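Ethylbenzene dehydrogenase alpha-subunit (Aromatoleum aromaticum, PDB 2IVF) is the molybdenum-containing subunit of a dehydrogenase, a molybdopterin oxidoreductase family member carrying two pterin guanine dinucleotides and an iron-sulfur cluster. Local coordinates at residues A[218-230]-A[444-458]. Residues are numbered along the deposited sequence; the frame is centred on the assembly and turned at random.
Sequences NVDIGDTYMGAFH and IGFSSAKSYHGDLME. With MO (molybdenum atom), chain L; MGD (2-amino-5,6-dimercapto-7-methyl-3,7,8a,9-tetrahydro-8-oxa-1,3,9,10-tetraaza-anthracen-4-one guanosine dinucleotide), chain M.
D223 reaches molybdenum with one carboxylate oxygen while its CB lies over one face of the F446 ring, toward the rim: D223 OD2 is 2.0 Å from the metal, and D223 CB sits 3.8 Å from the F446 ring centroid, which qualifies as a CH-pi contact. Over the opposite face of F446 comes the hydroxyl of Y225; the two rings, inclined by 30°, are slid apart and barely overlap. Y225 OH donates to I444 O at 2.6 Å, in the carbonyl plane, pinning the ring to the end of strand 440-444. The K450 chain runs extended until chi4 (73°) bends its end inward. There K450 NZ bonds G222 O, 2.9 Å away and met from above the carbonyl plane, as well as F446 O of its own segment. A salt bridge from K450 NZ to D223 OD1 is modelled too, less certainly because OD1 is crowded. G222, the first residue past helix 217-221, has positive phi, and its carbonyl oxygen meets A449 CB as well as K450 NZ.

Farther from the metal, G227 N donates to E458 OE1 at 2.9 Å, from above the carboxylate plane. One water links E458 OE2 with T224 O and M226 N; another joins T224 O, G445 O and A449 N, so much of this buried backbone polarity is satisfied. G227 CA lies 3.6 Å from D455 O, where a side chain would run into D455 O and E458 CB; here the axes of 226-230 and 454-458 approach to 7.6 Å, crossing at -62°. F446 N also donates to phosphate oxygen O2A of MGD (2.9 Å). Metal ligation by D223 beside a phosphate-binding turn after strand 440-444 marks the aspartate-ligated molybdenum site of a bis-pterin oxidoreductase, as in respiratory nitrate reductase.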
loop_
_atom_site.group_PDB
_atom_site.type_symbol
_atom_site.label_atom_id
_atom_site.label_comp_id
_atom_site.label_asym_id
_atom_site.label_seq_id
_atom_site.Cartn_x
_atom_site.Cartn_y
_atom_site.Cartn_z
ATOM N N ASN A 218 -2.109 -6.113 20.520
ATOM C CA ASN A 218 -1.629 -4.740 20.332
ATOM C C ASN A 218 -0.273 -4.446 20.907
ATOM O O ASN A 218 0.511 -3.708 20.316
ATOM C CB ASN A 218 -2.651 -3.750 20.864
ATOM C CG ASN A 218 -3.569 -3.343 19.811
ATOM O OD1 ASN A 218 -4.497 -4.076 19.458
ATOM N ND2 ASN A 218 -3.259 -2.213 19.183
ATOM N N VAL A 219 -0.008 -5.018 22.060
ATOM C CA VAL A 219 1.293 -4.879 22.700
ATOM C C VAL A 219 2.338 -5.643 21.835
ATOM O O VAL A 219 3.505 -5.221 21.720
ATOM C CB VAL A 219 1.201 -5.375 24.113
ATOM C CG1 VAL A 219 2.547 -5.231 24.880
ATOM C CG2 VAL A 219 0.046 -4.597 24.845
ATOM N N ASP A 220 1.895 -6.744 21.220
ATOM C CA ASP A 220 2.795 -7.610 20.467
ATOM C C ASP A 220 3.223 -6.935 19.151
ATOM O O ASP A 220 4.398 -6.992 18.762
ATOM C CB ASP A 220 2.148 -8.978 20.230
ATOM C CG ASP A 220 3.128 -9.986 19.648
ATOM O OD1 ASP A 220 4.138 -10.343 20.333
ATOM O OD2 ASP A 220 2.882 -10.419 18.504
ATOM N N ILE A 221 2.281 -6.273 18.499
ATOM C CA ILE A 221 2.586 -5.580 17.232
ATOM C C ILE A 221 3.309 -4.271 17.471
ATOM O O ILE A 221 4.226 -3.927 16.733
ATOM C CB ILE A 221 1.357 -5.400 16.367
ATOM C CG1 ILE A 221 0.244 -4.603 17.085
ATOM C CG2 ILE A 221 0.831 -6.776 15.917
ATOM C CD1 ILE A 221 -1.133 -4.631 16.398
ATOM N N GLY A 222 2.949 -3.578 18.541
ATOM C CA GLY A 222 3.526 -2.279 18.835
ATOM C C GLY A 222 2.693 -1.109 18.407
ATOM O O GLY A 222 3.258 -0.124 17.915
ATOM N N ASP A 223 1.364 -1.240 18.554
ATOM C CA ASP A 223 0.382 -0.182 18.297
ATOM C C ASP A 223 -0.285 0.268 19.573
ATOM O O ASP A 223 -1.278 -0.300 20.012
ATOM C CB ASP A 223 -0.709 -0.654 17.376
ATOM C CG ASP A 223 -0.197 -0.933 15.996
ATOM O OD1 ASP A 223 0.864 -0.394 15.677
ATOM O OD2 ASP A 223 -0.845 -1.701 15.261
ATOM N N THR A 224 0.292 1.282 20.154
ATOM C CA THR A 224 -0.109 1.787 21.439
ATOM C C THR A 224 0.343 3.235 21.536
ATOM O O THR A 224 1.180 3.667 20.759
ATOM C CB THR A 224 0.559 1.032 22.539
ATOM O OG1 THR A 224 -0.053 1.431 23.752
ATOM C CG2 THR A 224 2.012 1.409 22.572
ATOM N N TYR A 225 -0.225 3.994 22.458
ATOM C CA TYR A 225 0.261 5.358 22.710
ATOM C C TYR A 225 0.451 5.486 24.185
ATOM O O TYR A 225 -0.418 5.953 24.931
ATOM C CB TYR A 225 -0.719 6.372 22.180
ATOM C CG TYR A 225 -0.938 6.299 20.691
ATOM C CD1 TYR A 225 0.008 6.791 19.795
ATOM C CD2 TYR A 225 -2.113 5.791 20.179
ATOM C CE1 TYR A 225 -0.223 6.758 18.436
ATOM C CE2 TYR A 225 -2.350 5.753 18.821
ATOM C CZ TYR A 225 -1.399 6.204 17.947
ATOM O OH TYR A 225 -1.668 6.160 16.591
ATOM N N MET A 226 1.590 5.002 24.625
ATOM C CA MET A 226 1.843 4.900 26.080
ATOM C C MET A 226 1.983 6.266 26.727
ATOM O O MET A 226 1.713 6.430 27.919
ATOM C CB MET A 226 3.045 4.016 26.336
ATOM C CG MET A 226 2.750 2.543 26.018
ATOM S SD MET A 226 1.589 1.887 27.222
ATOM C CE MET A 226 2.669 1.573 28.624
ATOM N N GLY A 227 2.372 7.264 25.933
ATOM C CA GLY A 227 2.482 8.618 26.412
ATOM C C GLY A 227 1.106 9.237 26.637
ATOM O O GLY A 227 0.881 9.997 27.568
ATOM N N ALA A 228 0.183 8.906 25.761
ATOM C CA ALA A 228 -1.198 9.287 25.972
ATOM C C ALA A 228 -1.707 8.554 27.212
ATOM O O ALA A 228 -2.335 9.137 28.103
ATOM C CB ALA A 228 -2.040 8.906 24.724
ATOM N N PHE A 229 -1.415 7.253 27.272
ATOM C CA PHE A 229 -1.904 6.411 28.378
ATOM C C PHE A 229 -1.441 7.025 29.671
ATOM O O PHE A 229 -2.163 7.097 30.633
ATOM C CB PHE A 229 -1.319 4.997 28.219
ATOM C CG PHE A 229 -2.072 3.916 28.944
ATOM C CD1 PHE A 229 -3.435 3.757 28.781
ATOM C CD2 PHE A 229 -1.395 3.005 29.714
ATOM C CE1 PHE A 229 -4.102 2.746 29.440
ATOM C CE2 PHE A 229 -2.063 1.968 30.399
ATOM C CZ PHE A 229 -3.408 1.832 30.229
ATOM N N HIS A 230 -0.197 7.479 29.702
ATOM C CA HIS A 230 0.369 7.970 30.933
ATOM C C HIS A 230 -0.004 9.415 31.278
ATOM O O HIS A 230 -0.035 9.762 32.436
ATOM C CB HIS A 230 1.862 7.724 30.951
ATOM C CG HIS A 230 2.181 6.263 31.071
ATOM N ND1 HIS A 230 3.419 5.747 30.791
ATOM C CD2 HIS A 230 1.386 5.195 31.382
ATOM C CE1 HIS A 230 3.393 4.431 30.950
ATOM N NE2 HIS A 230 2.171 4.070 31.312
ATOM N N ILE A 444 -0.309 11.080 15.146
ATOM C CA ILE A 444 0.789 10.299 15.605
ATOM C C ILE A 444 0.562 8.865 15.173
ATOM O O ILE A 444 -0.389 8.213 15.612
ATOM C CB ILE A 444 0.855 10.269 17.152
ATOM C CG1 ILE A 444 0.808 11.690 17.724
ATOM C CG2 ILE A 444 2.157 9.573 17.591
ATOM C CD1 ILE A 444 0.768 11.727 19.242
ATOM N N GLY A 445 1.466 8.369 14.340
ATOM C CA GLY A 445 1.399 7.022 13.858
ATOM C C GLY A 445 2.093 6.068 14.776
ATOM O O GLY A 445 2.638 6.420 15.819
ATOM N N PHE A 446 2.133 4.846 14.335
ATOM C CA PHE A 446 2.553 3.779 15.222
ATOM C C PHE A 446 4.040 3.514 15.184
ATOM O O PHE A 446 4.540 2.634 15.913
ATOM C CB PHE A 446 1.697 2.541 14.990
ATOM C CG PHE A 446 0.281 2.684 15.480
ATOM C CD1 PHE A 446 -0.001 2.777 16.845
ATOM C CD2 PHE A 446 -0.771 2.729 14.586
ATOM C CE1 PHE A 446 -1.327 2.908 17.312
ATOM C CE2 PHE A 446 -2.107 2.853 15.056
ATOM C CZ PHE A 446 -2.363 2.945 16.419
ATOM N N SER A 447 4.782 4.345 14.444
ATOM C CA SER A 447 6.221 4.395 14.661
ATOM C C SER A 447 6.554 4.978 16.019
ATOM O O SER A 447 7.662 4.784 16.507
ATOM C CB SER A 447 6.912 5.213 13.577
ATOM O OG SER A 447 7.135 4.419 12.416
ATOM N N SER A 448 5.648 5.748 16.614
ATOM C CA SER A 448 5.943 6.293 17.961
ATOM C C SER A 448 6.057 5.138 18.947
ATOM O O SER A 448 7.013 5.027 19.788
ATOM C CB SER A 448 4.823 7.238 18.407
ATOM O OG SER A 448 5.129 7.796 19.693
ATOM N N ALA A 449 5.072 4.249 18.890
ATOM C CA ALA A 449 5.097 3.119 19.845
ATOM C C ALA A 449 6.269 2.202 19.583
ATOM O O ALA A 449 6.751 1.530 20.471
ATOM C CB ALA A 449 3.819 2.316 19.775
ATOM N N LYS A 450 6.752 2.179 18.352
ATOM C CA LYS A 450 7.892 1.365 18.016
ATOM C C LYS A 450 9.196 2.093 18.254
ATOM O O LYS A 450 10.236 1.659 17.764
ATOM C CB LYS A 450 7.758 0.927 16.581
ATOM C CG LYS A 450 6.518 0.060 16.397
ATOM C CD LYS A 450 6.197 -0.200 14.943
ATOM C CE LYS A 450 4.899 -0.915 14.755
ATOM N NZ LYS A 450 3.723 -0.064 15.007
ATOM N N SER A 451 9.166 3.202 18.989
ATOM C CA SER A 451 10.398 3.874 19.409
ATOM C C SER A 451 10.547 3.609 20.891
ATOM O O SER A 451 9.579 3.684 21.621
ATOM C CB SER A 451 10.340 5.373 19.147
ATOM O OG SER A 451 9.970 5.658 17.788
ATOM N N TYR A 452 11.757 3.332 21.338
ATOM C CA TYR A 452 11.990 2.985 22.747
ATOM C C TYR A 452 11.361 4.003 23.690
ATOM O O TYR A 452 10.693 3.648 24.682
ATOM C CB TYR A 452 13.478 2.926 22.993
ATOM C CG TYR A 452 13.927 2.283 24.278
ATOM C CD1 TYR A 452 13.935 3.002 25.463
ATOM C CD2 TYR A 452 14.428 0.986 24.294
ATOM C CE1 TYR A 452 14.413 2.426 26.656
ATOM C CE2 TYR A 452 14.904 0.412 25.478
ATOM C CZ TYR A 452 14.883 1.122 26.647
ATOM O OH TYR A 452 15.412 0.546 27.823
ATOM N N HIS A 453 11.589 5.269 23.363
ATOM C CA HIS A 453 11.113 6.382 24.153
ATOM C C HIS A 453 9.916 7.083 23.476
ATOM O O HIS A 453 9.741 8.289 23.637
ATOM C CB HIS A 453 12.246 7.406 24.348
ATOM C CG HIS A 453 13.371 6.900 25.181
ATOM N ND1 HIS A 453 13.174 6.428 26.455
ATOM C CD2 HIS A 453 14.689 6.743 24.917
ATOM C CE1 HIS A 453 14.324 6.009 26.951
ATOM N NE2 HIS A 453 15.264 6.194 26.045
ATOM N N GLY A 454 9.084 6.357 22.734
ATOM C CA GLY A 454 7.922 6.986 22.107
ATOM C C GLY A 454 7.031 7.625 23.167
ATOM O O GLY A 454 6.353 8.590 22.893
ATOM N N ASP A 455 6.999 7.057 24.367
ATOM C CA ASP A 455 6.176 7.633 25.432
ATOM C C ASP A 455 6.643 9.047 25.716
ATOM O O ASP A 455 5.822 9.945 25.783
ATOM C CB ASP A 455 6.156 6.772 26.727
ATOM C CG ASP A 455 7.508 6.490 27.291
ATOM O OD1 ASP A 455 8.544 6.615 26.590
ATOM O OD2 ASP A 455 7.519 6.048 28.459
ATOM N N LEU A 456 7.962 9.252 25.823
ATOM C CA LEU A 456 8.515 10.596 26.027
ATOM C C LEU A 456 8.234 11.527 24.910
ATOM O O LEU A 456 7.934 12.692 25.137
ATOM C CB LEU A 456 10.016 10.563 26.237
ATOM C CG LEU A 456 10.433 10.025 27.607
ATOM C CD1 LEU A 456 11.977 9.899 27.643
ATOM C CD2 LEU A 456 9.930 10.884 28.807
ATOM N N MET A 457 8.360 11.016 23.685
ATOM C CA MET A 457 8.039 11.788 22.499
ATOM C C MET A 457 6.596 12.231 22.466
ATOM O O MET A 457 6.290 13.364 22.084
ATOM C CB MET A 457 8.340 10.916 21.271
ATOM C CG MET A 457 9.842 10.537 21.147
ATOM S SD MET A 457 10.237 9.157 19.989
ATOM C CE MET A 457 9.390 9.609 18.485
ATOM N N GLU A 458 5.695 11.301 22.813
ATOM C CA GLU A 458 4.271 11.591 22.909
ATOM C C GLU A 458 3.960 12.530 24.078
ATOM O O GLU A 458 3.217 13.463 23.908
ATOM C CB GLU A 458 3.452 10.294 23.085
ATOM C CG GLU A 458 3.402 9.442 21.829
ATOM C CD GLU A 458 3.039 7.988 22.122
ATOM O OE1 GLU A 458 2.294 7.790 23.095
ATOM O OE2 GLU A 458 3.492 7.072 21.384
HETATM MO MO MO L . -0.485 -2.291 13.339
HETATM P PB MGD M . 4.375 3.896 10.108
HETATM O O1B MGD M . 4.120 3.284 8.775
HETATM O O2B MGD M . 5.242 3.104 11.018
HETATM O O3B MGD M . 3.095 4.289 10.941
HETATM O O3A MGD M . 1.037 3.309 9.803
HETATM P PA MGD M . 1.579 4.649 10.478
HETATM O O1A MGD M . 1.516 5.674 9.430
HETATM O O2A MGD M . 0.881 4.897 11.726
HETATM O "O5'" MGD M . 5.053 5.343 9.920
HETATM C "C5'" MGD M . 6.224 5.465 9.100
HETATM C "C4'" MGD M . 6.873 6.829 9.315
HETATM O "O4'" MGD M . 7.423 6.904 10.623
HETATM C "C3'" MGD M . 8.086 6.781 8.417
HETATM O "O3'" MGD M . 7.705 7.354 7.172
HETATM C "C2'" MGD M . 9.102 7.648 9.172
HETATM O "O2'" MGD M . 9.367 8.849 8.424
HETATM C "C1'" MGD M . 8.397 7.953 10.505
HETATM N N9 MGD M . 9.380 7.844 11.609
HETATM C C8 MGD M . 10.176 6.809 11.919
HETATM N N7 MGD M . 10.892 7.075 13.018
HETATM C C5 MGD M . 10.516 8.317 13.418
HETATM C C6 MGD M . 10.873 9.187 14.438
HETATM O O6 MGD M . 11.739 8.962 15.293
HETATM N N1 MGD M . 10.212 10.417 14.498
HETATM C C2 MGD M . 9.236 10.846 13.585
HETATM N N2 MGD M . 8.654 12.088 13.721
HETATM N N3 MGD M . 8.890 9.980 12.623
HETATM C C4 MGD M . 9.522 8.771 12.523
HETATM C C10 MGD M . 0.979 2.122 10.505
HETATM C C11 MGD M . -0.381 1.506 10.287
HETATM O O11 MGD M . -0.552 1.334 8.941
HETATM C C12 MGD M . -0.631 0.208 11.069
HETATM S S12 MGD M . 0.047 -0.059 12.669
HETATM C C13 MGD M . -1.410 -0.775 10.512
HETATM S S13 MGD M . -1.713 -2.225 11.406
HETATM C C14 MGD M . -1.974 -0.614 9.142
HETATM N N15 MGD M . -1.085 -1.383 8.225
HETATM C C16 MGD M . -0.927 -1.011 6.876
HETATM C C17 MGD M . -0.238 -1.771 5.966
HETATM O O17 MGD M . 0.318 -2.845 6.300
HETATM N N18 MGD M . -0.142 -1.294 4.644
HETATM C C19 MGD M . -0.720 -0.133 4.232
HETATM N N19 MGD M . -0.562 0.232 2.945
HETATM N N20 MGD M . -1.354 0.600 5.159
HETATM C C21 MGD M . -1.492 0.177 6.426
HETATM N N22 MGD M . -2.168 0.955 7.360
HETATM C C23 MGD M . -1.899 0.893 8.767
HETATM O O HOH W 1 3.697 4.735 22.526
HETATM O O HOH W 2 2.378 4.941 18.330
#